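PDB 3EZO: malonyl CoA-acyl carrier protein transacylase from Burkholderia pseudomallei 1710b, which probably transfers the malonyl group from malonyl-CoA to holo-acyl carrier protein, releasing CoA. Local coordinates for residues Leu117-Phe122 and Glu220-Val225; Val225-Pro230 and Ala248-Leu253. One frame throughout, in Å; residues are numbered along the deposited sequence. Where two conformers were deposited one is given.

How the contacts relate
Contact 1 joins helix 113-128 to the end of helix 212-223, and contact 2 joins the chain that leaves that second helix to helix 246-256. They come in series along the chain: contact 1 closes at Val225, the residue the two share, and contact 2 opens there. Their centres lie about 11 Å apart, on the same side of the chain's centre and each about 17 Å from it. A probable hydrogen bond from Lys250 NZ to Leu222 O (2.8 Å) ties them directly. Together they connect the end of helix 212-223 and the chain after it to helices 113-128 and 246-256, just before strand 233-234, an outermost strand of the parallel sheet, away from the predicted active-site residues Ser98 and His207.

Contact 1 (Leu117-Phe122 and Glu220-Val225); sequences LPLVRF and EYLAGV
Leu119 and Tyr221 mark the closest backbone approach of the two helical segments, their CA atoms 7.7 Å apart, and side chains make the contact, which buries 282 Å² in all. Tyr221 does most of this. With chi1 at -171° it turns its CG away from its own backbone N, and the ring spans the gap to lie against Phe122 in an offset stack with centroids 4.7 Å apart and planes at 25°. The displacement puts Tyr221 CD1 over the Phe122 face toward its rim, 3.5 Å from Phe122 CG. The two side chains run past each other in opposite directions: Phe122 CB lies over the Tyr221 face, 4.3 Å from the centroid of that ring, and Tyr221 CB makes the reciprocal CH-pi contact off-centre on the Phe122 ring. The phenol end reaches the backbone at Pro118 and Leu119, with Tyr221 OH 3.6 Å from Pro118 CB in van der Waals contact. Leu119 CD1 touches both Tyr221 CD2 and Leu222 CD2, each at 3.6 Å. The contact joins helix 113-128 to the last turn of helix 212-223. Leu119 also packs on Leu218 and on Tyr102 of helix 99-107, while Leu117 and Val120 meet helix 65-85.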
loop_
_atom_site.group_PDB
_atom_site.type_symbol
_atom_site.label_atom_id
_atom_site.label_comp_id
_atom_site.label_asym_id
_atom_site.label_seq_id
_atom_site.Cartn_x
_atom_site.Cartn_y
_atom_site.Cartn_z
ATOM N N LEU A 117 -1.617 9.738 -10.859
ATOM C CA LEU A 117 -0.189 9.662 -11.109
ATOM C C LEU A 117 0.580 10.818 -10.422
ATOM O O LEU A 117 1.415 10.550 -9.563
ATOM C CB LEU A 117 0.071 9.525 -12.628
ATOM C CG LEU A 117 -0.197 8.128 -13.196
ATOM C CD1 LEU A 117 -0.564 8.185 -14.697
ATOM C CD2 LEU A 117 0.975 7.163 -12.926
ATOM N N PRO A 118 0.275 12.096 -10.746
ATOM C CA PRO A 118 0.975 13.172 -10.031
ATOM C C PRO A 118 0.576 13.255 -8.540
ATOM O O PRO A 118 1.346 13.758 -7.723
ATOM C CB PRO A 118 0.586 14.422 -10.802
ATOM C CG PRO A 118 -0.775 14.048 -11.491
ATOM C CD PRO A 118 -0.640 12.598 -11.787
ATOM N N LEU A 119 -0.575 12.688 -8.169
ATOM C CA LEU A 119 -1.009 12.706 -6.777
ATOM C C LEU A 119 -0.068 11.864 -5.937
ATOM O O LEU A 119 0.362 12.312 -4.892
ATOM C CB LEU A 119 -2.465 12.223 -6.641
ATOM C CG LEU A 119 -3.074 11.879 -5.252
ATOM C CD1 LEU A 119 -2.998 13.016 -4.200
ATOM C CD2 LEU A 119 -4.558 11.398 -5.419
ATOM N N VAL A 120 0.260 10.651 -6.389
ATOM C CA VAL A 120 1.111 9.775 -5.605
ATOM C C VAL A 120 2.574 10.177 -5.684
ATOM O O VAL A 120 3.312 9.962 -4.728
ATOM C CB VAL A 120 0.908 8.281 -5.898
ATOM C CG1 VAL A 120 -0.571 7.954 -5.789
ATOM C CG2 VAL A 120 1.494 7.896 -7.286
ATOM N N ARG A 121 2.990 10.788 -6.791
ATOM C CA ARG A 121 4.324 11.428 -6.837
ATOM C C ARG A 121 4.430 12.499 -5.756
ATOM O O ARG A 121 5.389 12.543 -4.965
ATOM C CB ARG A 121 4.578 12.057 -8.196
ATOM C CG ARG A 121 5.947 12.667 -8.344
ATOM C CD ARG A 121 6.203 13.064 -9.803
ATOM N NE ARG A 121 5.236 14.082 -10.245
ATOM C CZ ARG A 121 5.232 14.683 -11.434
ATOM N NH1 ARG A 121 6.138 14.399 -12.354
ATOM N NH2 ARG A 121 4.298 15.572 -11.693
ATOM N N PHE A 122 3.423 13.356 -5.710
ATOM C CA PHE A 122 3.370 14.380 -4.675
ATOM C C PHE A 122 3.329 13.763 -3.257
ATOM O O PHE A 122 4.080 14.170 -2.373
ATOM C CB PHE A 122 2.181 15.288 -4.875
ATOM C CG PHE A 122 2.103 16.366 -3.835
ATOM C CD1 PHE A 122 2.817 17.554 -3.997
ATOM C CD2 PHE A 122 1.386 16.165 -2.639
ATOM C CE1 PHE A 122 2.757 18.563 -3.039
ATOM C CE2 PHE A 122 1.355 17.155 -1.668
ATOM C CZ PHE A 122 2.047 18.346 -1.867
ATOM N N GLU A 220 -4.011 20.059 1.178
ATOM C CA GLU A 220 -3.967 21.150 0.207
ATOM C C GLU A 220 -3.992 20.613 -1.216
ATOM O O GLU A 220 -4.753 21.092 -2.062
ATOM C CB GLU A 220 -2.700 21.998 0.380
ATOM C CG GLU A 220 -2.654 22.722 1.677
ATOM C CD GLU A 220 -1.317 23.446 1.922
ATOM O OE1 GLU A 220 -0.305 23.191 1.194
ATOM O OE2 GLU A 220 -1.313 24.277 2.876
ATOM N N TYR A 221 -3.177 19.600 -1.481
ATOM C CA TYR A 221 -3.139 19.003 -2.836
ATOM C C TYR A 221 -4.485 18.380 -3.226
ATOM O O TYR A 221 -5.011 18.634 -4.298
ATOM C CB TYR A 221 -2.008 17.963 -2.959
ATOM C CG TYR A 221 -1.796 17.490 -4.385
ATOM C CD1 TYR A 221 -0.728 17.962 -5.159
ATOM C CD2 TYR A 221 -2.661 16.570 -4.959
ATOM C CE1 TYR A 221 -0.568 17.520 -6.508
ATOM C CE2 TYR A 221 -2.498 16.120 -6.270
ATOM C CZ TYR A 221 -1.456 16.593 -7.033
ATOM O OH TYR A 221 -1.339 16.103 -8.331
ATOM N N LEU A 222 -5.067 17.578 -2.355
ATOM C CA LEU A 222 -6.348 16.921 -2.669
ATOM C C LEU A 222 -7.492 17.891 -2.852
ATOM O O LEU A 222 -8.456 17.545 -3.498
ATOM C CB LEU A 222 -6.698 15.866 -1.607
ATOM C CG LEU A 222 -5.832 14.608 -1.728
ATOM C CD1 LEU A 222 -5.766 13.823 -0.458
ATOM C CD2 LEU A 222 -6.327 13.738 -2.907
ATOM N N ALA A 223 -7.386 19.109 -2.305
ATOM C CA ALA A 223 -8.398 20.143 -2.530
ATOM C C ALA A 223 -8.668 20.391 -4.022
ATOM O O ALA A 223 -9.796 20.731 -4.419
ATOM C CB ALA A 223 -7.987 21.465 -1.832
ATOM N N GLY A 224 -7.635 20.246 -4.847
ATOM C CA GLY A 224 -7.777 20.435 -6.270
ATOM C C GLY A 224 -8.001 19.174 -7.073
ATOM O O GLY A 224 -7.996 19.251 -8.292
ATOM N N VAL A 225 -8.222 18.009 -6.431
ATOM C CA VAL A 225 -8.374 16.757 -7.176
ATOM C C VAL A 225 -9.853 16.398 -7.232
ATOM O O VAL A 225 -10.557 16.468 -6.203
ATOM C CB VAL A 225 -7.563 15.628 -6.543
ATOM C CG1 VAL A 225 -7.795 14.314 -7.243
ATOM C CG2 VAL A 225 -6.052 16.014 -6.494
#

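Contact 2 (Val225-Pro230 and Ala248-Leu253); sequences VDVKAP and AIKDAL
Lys250 CG lies anti to its carbonyl carbon (chi1 -64°), and beyond it the extended chain carries NZ from the helix to Val225 O. Val227 has CG1 anti to its backbone N (chi1 171°); CG2, beside that nitrogen, is the methyl that meets Lys250 CE and CG. NZ of Lys250 donates to Val225 O over 2.9 Å, in the carbonyl plane, with a C=O...N angle of 157°. Its other carbonyl partner is Leu222 O, in the last turn of helix 212-223. The Lys250 methylenes and the Val227 side chain slide past each other in opposite directions, with Lys250 CE 3.6 Å from Val227 CG2. This joins helix 246-256 of the acyl transferase domain to the irregular connection running from helix 212-223 to strand 233-234 of the parallel sheet; Lys228 in that connection also makes a backbone bond with Ala110. Further along, Ile249 uses both branches: CG2 meets Val227 CG1 at 4.0 Å, while CD1 reaches the Pro230 ring at its CD corner, 3.6 Å from Pro230 CD. Ile249 is buried, packing also on Val243 and on Leu105 of helix 99-107.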
loop_
_atom_site.group_PDB
_atom_site.type_symbol
_atom_site.label_atom_id
_atom_site.label_comp_id
_atom_site.label_asym_id
_atom_site.label_seq_id
_atom_site.Cartn_x
_atom_site.Cartn_y
_atom_site.Cartn_z
ATOM N N VAL A 225 -8.222 18.009 -6.431
ATOM C CA VAL A 225 -8.374 16.757 -7.176
ATOM C C VAL A 225 -9.853 16.398 -7.232
ATOM O O VAL A 225 -10.557 16.468 -6.203
ATOM C CB VAL A 225 -7.563 15.628 -6.543
ATOM C CG1 VAL A 225 -7.795 14.314 -7.243
ATOM C CG2 VAL A 225 -6.052 16.014 -6.494
ATOM N N ASP A 226 -10.333 16.060 -8.427
ATOM C CA ASP A 226 -11.726 15.647 -8.609
ATOM C C ASP A 226 -11.912 14.217 -8.158
ATOM O O ASP A 226 -11.536 13.294 -8.865
ATOM C CB ASP A 226 -12.136 15.716 -10.092
ATOM C CG ASP A 226 -13.638 15.469 -10.289
ATOM O OD1 ASP A 226 -14.425 15.870 -9.399
ATOM O OD2 ASP A 226 -14.028 14.898 -11.311
ATOM N N VAL A 227 -12.452 14.017 -6.980
ATOM C CA VAL A 227 -12.685 12.684 -6.508
ATOM C C VAL A 227 -14.178 12.464 -6.661
ATOM O O VAL A 227 -14.953 13.338 -6.313
ATOM C CB VAL A 227 -12.234 12.500 -5.032
ATOM C CG1 VAL A 227 -12.693 11.132 -4.496
ATOM C CG2 VAL A 227 -10.691 12.726 -4.894
ATOM N N LYS A 228 -14.540 11.286 -7.165
ATOM C CA LYS A 228 -15.903 10.877 -7.414
ATOM C C LYS A 228 -16.307 9.734 -6.507
ATOM O O LYS A 228 -15.446 8.968 -6.056
ATOM C CB LYS A 228 -15.981 10.324 -8.828
ATOM C CG LYS A 228 -15.552 11.270 -9.907
ATOM C CD LYS A 228 -16.676 11.663 -10.792
ATOM C CE LYS A 228 -16.151 12.154 -12.130
ATOM N NZ LYS A 228 -17.229 12.885 -12.799
ATOM N N ALA A 229 -17.613 9.557 -6.297
ATOM C CA ALA A 229 -18.123 8.458 -5.458
ATOM C C ALA A 229 -17.766 7.139 -6.129
ATOM O O ALA A 229 -17.989 7.003 -7.313
ATOM C CB ALA A 229 -19.661 8.556 -5.295
ATOM N N PRO A 230 -17.217 6.171 -5.373
ATOM C CA PRO A 230 -16.750 4.942 -6.013
ATOM C C PRO A 230 -17.881 4.054 -6.535
ATOM O O PRO A 230 -18.962 4.025 -5.978
ATOM C CB PRO A 230 -15.925 4.231 -4.925
ATOM C CG PRO A 230 -16.106 4.971 -3.688
ATOM C CD PRO A 230 -16.797 6.281 -3.961
ATOM N N ALA A 248 -14.878 12.726 2.354
ATOM C CA ALA A 248 -14.499 11.697 3.326
ATOM C C ALA A 248 -13.363 10.820 2.811
ATOM O O ALA A 248 -12.479 10.448 3.559
ATOM C CB ALA A 248 -15.709 10.822 3.646
ATOM N N ILE A 249 -13.405 10.511 1.513
ATOM C CA ILE A 249 -12.328 9.729 0.866
ATOM C C ILE A 249 -11.013 10.486 0.923
ATOM O O ILE A 249 -9.997 9.942 1.339
ATOM C CB ILE A 249 -12.700 9.415 -0.583
ATOM C CG1 ILE A 249 -13.904 8.468 -0.603
ATOM C CG2 ILE A 249 -11.472 8.891 -1.376
ATOM C CD1 ILE A 249 -14.462 8.269 -2.014
ATOM N N LYS A 250 -11.054 11.751 0.526
ATOM C CA LYS A 250 -9.924 12.638 0.649
ATOM C C LYS A 250 -9.390 12.689 2.077
ATOM O O LYS A 250 -8.174 12.555 2.281
ATOM C CB LYS A 250 -10.280 14.060 0.218
ATOM C CG LYS A 250 -10.656 14.229 -1.242
ATOM C CD LYS A 250 -10.757 15.721 -1.636
ATOM C CE LYS A 250 -11.170 15.867 -3.098
ATOM N NZ LYS A 250 -11.287 17.264 -3.505
ATOM N N ASP A 251 -10.281 12.877 3.062
ATOM C CA ASP A 251 -9.827 12.997 4.435
ATOM C C ASP A 251 -9.156 11.706 4.942
ATOM O O ASP A 251 -8.150 11.752 5.675
ATOM C CB ASP A 251 -10.969 13.384 5.383
ATOM C CG ASP A 251 -10.452 13.646 6.778
ATOM O OD1 ASP A 251 -9.644 14.586 6.954
ATOM O OD2 ASP A 251 -10.793 12.843 7.661
ATOM N N ALA A 252 -9.704 10.565 4.519
ATOM C CA ALA A 252 -9.112 9.273 4.846
ATOM C C ALA A 252 -7.724 9.156 4.221
ATOM O O ALA A 252 -6.813 8.607 4.830
ATOM C CB ALA A 252 -10.015 8.135 4.422
ATOM N N LEU A 253 -7.539 9.687 3.020
ATOM C CA LEU A 253 -6.190 9.705 2.424
ATOM C C LEU A 253 -5.228 10.640 3.169
ATOM O O LEU A 253 -4.050 10.314 3.305
ATOM C CB LEU A 253 -6.216 10.050 0.929
ATOM C CG LEU A 253 -6.888 9.029 0.009
ATOM C CD1 LEU A 253 -6.903 9.610 -1.440
ATOM C CD2 LEU A 253 -6.239 7.651 0.088
#